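Local coordinates for iron-sulfur cluster assembly protein CyaY (Psychromonas ingrahamii, PDB 4HS5) that probably takes part in iron-sulfur cluster assembly, where it may act as a regulator, and is expected to bind ferrous and ferric iron, at residues A[16-21]-A[30-35]. Sequence-based numbering, arbitrary orientation. Where two conformers were deposited one is given.
Sequences KIEEKI and YDQNGS
Glu18 lies across one face of the Tyr30 ring, its chain running at about a right angle to the tyrosine side chain. Taken outward from the helix, Glu18 CB comes first, 3.9 Å from Tyr30 CZ near the hydroxyl end of the ring. Glu18 CG, placed anti to the carbonyl carbon (chi1 -66°), settles over the face in a CH-pi contact, 3.8 Å from the Tyr30 ring centroid and displaced toward the CD1-CE1 side. The extended chain beyond it carries Glu18 CD out past that side, 3.9 Å from Tyr30 CE1, with the carboxylate 14° from parallel to the ring. A water 2.5 Å from Glu18 OE2 donates to that oxygen and to Gln32 OE1, joining two acceptors 4.3 Å apart. At the other end of the amide, Gln32 NE2 donates to Gly34 O at 3.0 Å, which with the water probably fixes the amide's orientation. Ile21 CD1 comes in obliquely, 4.0 Å from Tyr30 CD2 and on the same side of the ring plane as Glu18, while the ring hydroxyl hydrogen-bonds Glu22. With an alanine in place of Tyr30, Glu18 CG and Ile21 CD1 would probably lose their shared apolar partner and Glu22 its hydroxyl mate. Leu39 of strand 36-41 touches both Ile21 and Tyr30, and segments 16-21 and 30-33 run nearly antiparallel, joining helix 3-24 to outermost strand 28-33 in the alpha-beta sandwich of the frataxin fold.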
loop_
_atom_site.group_PDB
_atom_site.type_symbol
_atom_site.label_atom_id
_atom_site.label_comp_id
_atom_site.label_asym_id
_atom_site.label_seq_id
_atom_site.Cartn_x
_atom_site.Cartn_y
_atom_site.Cartn_z
ATOM N N LYS A 16 -4.700 3.192 7.250
ATOM C CA LYS A 16 -3.350 3.514 7.742
ATOM C C LYS A 16 -2.576 4.272 6.666
ATOM O O LYS A 16 -1.904 5.264 6.942
ATOM C CB LYS A 16 -2.604 2.236 8.132
ATOM C CG LYS A 16 -1.219 2.441 8.742
ATOM C CD LYS A 16 -0.676 1.094 9.216
ATOM C CE LYS A 16 0.590 1.239 10.051
ATOM N NZ LYS A 16 0.318 1.413 11.508
ATOM N N ILE A 17 -2.698 3.830 5.422
ATOM C CA ILE A 17 -1.996 4.500 4.338
ATOM C C ILE A 17 -2.506 5.930 4.214
ATOM O O ILE A 17 -1.708 6.873 4.130
ATOM C CB ILE A 17 -2.153 3.742 3.014
ATOM C CG1 ILE A 17 -1.388 2.418 3.069
ATOM C CG2 ILE A 17 -1.653 4.591 1.853
ATOM C CD1 ILE A 17 -1.777 1.464 1.944
ATOM N N GLU A 18 -3.824 6.105 4.245
ATOM C CA GLU A 18 -4.449 7.422 4.137
ATOM C C GLU A 18 -4.079 8.339 5.297
ATOM O O GLU A 18 -3.721 9.502 5.093
ATOM C CB GLU A 18 -5.963 7.275 4.022
ATOM C CG GLU A 18 -6.347 6.601 2.734
ATOM C CD GLU A 18 -7.762 6.096 2.731
ATOM O OE1 GLU A 18 -8.463 6.260 3.752
ATOM O OE2 GLU A 18 -8.165 5.523 1.699
ATOM N N GLU A 19 -4.178 7.814 6.509
ATOM C CA GLU A 19 -3.832 8.584 7.689
ATOM C C GLU A 19 -2.357 8.987 7.704
ATOM O O GLU A 19 -2.046 10.126 8.056
ATOM C CB GLU A 19 -4.199 7.802 8.948
ATOM C CG GLU A 19 -4.049 8.594 10.228
ATOM C CD GLU A 19 -2.616 8.643 10.680
ATOM O OE1 GLU A 19 -1.871 7.711 10.327
ATOM O OE2 GLU A 19 -2.226 9.616 11.354
ATOM N N LYS A 20 -1.461 8.066 7.342
ATOM C CA LYS A 20 -0.021 8.352 7.362
ATOM C C LYS A 20 0.367 9.400 6.334
ATOM O O LYS A 20 1.281 10.188 6.578
ATOM C CB LYS A 20 0.811 7.090 7.167
ATOM C CG LYS A 20 0.819 6.154 8.365
ATOM C CD LYS A 20 1.590 6.752 9.541
ATOM C CE LYS A 20 1.361 5.926 10.794
ATOM N NZ LYS A 20 2.322 6.251 11.888
ATOM N N ILE A 21 -0.311 9.400 5.187
ATOM C CA ILE A 21 -0.163 10.455 4.189
ATOM C C ILE A 21 -0.583 11.814 4.763
ATOM O O ILE A 21 0.156 12.793 4.645
ATOM C CB ILE A 21 -0.961 10.134 2.900
ATOM C CG1 ILE A 21 -0.254 9.042 2.090
ATOM C CG2 ILE A 21 -1.114 11.358 2.031
ATOM C CD1 ILE A 21 -1.099 8.465 0.996
ATOM N N TYR A 30 -4.739 10.590 -2.807
ATOM C CA TYR A 30 -5.243 9.219 -2.760
ATOM C C TYR A 30 -6.717 9.140 -3.120
ATOM O O TYR A 30 -7.510 10.010 -2.757
ATOM C CB TYR A 30 -4.977 8.559 -1.401
ATOM C CG TYR A 30 -5.542 9.287 -0.202
ATOM C CD1 TYR A 30 -6.855 9.098 0.198
ATOM C CD2 TYR A 30 -4.740 10.134 0.557
ATOM C CE1 TYR A 30 -7.362 9.747 1.303
ATOM C CE2 TYR A 30 -5.235 10.792 1.656
ATOM C CZ TYR A 30 -6.550 10.586 2.031
ATOM O OH TYR A 30 -7.033 11.247 3.127
ATOM N N ASP A 31 -7.086 8.099 -3.858
ATOM C CA ASP A 31 -8.492 7.875 -4.149
ATOM C C ASP A 31 -8.804 6.386 -4.100
ATOM O O ASP A 31 -8.074 5.571 -4.684
ATOM C CB ASP A 31 -8.866 8.448 -5.517
ATOM C CG ASP A 31 -10.340 8.290 -5.822
ATOM O OD1 ASP A 31 -11.164 8.747 -5.003
ATOM O OD2 ASP A 31 -10.675 7.688 -6.864
ATOM N N GLN A 32 -9.877 6.023 -3.400
ATOM C CA GLN A 32 -10.348 4.646 -3.443
ATOM C C GLN A 32 -11.511 4.496 -4.416
ATOM O O GLN A 32 -12.484 5.254 -4.375
ATOM C CB GLN A 32 -10.734 4.114 -2.057
ATOM C CG GLN A 32 -11.033 2.611 -2.072
ATOM C CD GLN A 32 -11.185 2.007 -0.685
ATOM O OE1 GLN A 32 -11.017 2.688 0.323
ATOM N NE2 GLN A 32 -11.505 0.717 -0.635
ATOM N N ASN A 33 -11.385 3.514 -5.300
ATOM C CA ASN A 33 -12.399 3.199 -6.286
ATOM C C ASN A 33 -12.620 1.691 -6.230
ATOM O O ASN A 33 -11.823 0.920 -6.759
ATOM C CB ASN A 33 -11.909 3.638 -7.668
ATOM C CG ASN A 33 -12.838 3.219 -8.782
ATOM O OD1 ASN A 33 -14.050 3.132 -8.593
ATOM N ND2 ASN A 33 -12.273 2.947 -9.953
ATOM N N GLY A 34 -13.697 1.269 -5.574
ATOM C CA GLY A 34 -13.895 -0.145 -5.307
ATOM C C GLY A 34 -12.781 -0.672 -4.413
ATOM O O GLY A 34 -12.560 -0.168 -3.316
ATOM N N SER A 35 -12.061 -1.673 -4.894
ATOM C CA SER A 35 -10.974 -2.283 -4.143
ATOM C C SER A 35 -9.637 -1.606 -4.420
ATOM O O SER A 35 -8.633 -1.941 -3.785
ATOM C CB SER A 35 -10.865 -3.761 -4.503
ATOM O OG SER A 35 -12.036 -4.457 -4.132
HETATM O O HOH W 1 -10.630 5.039 1.421
#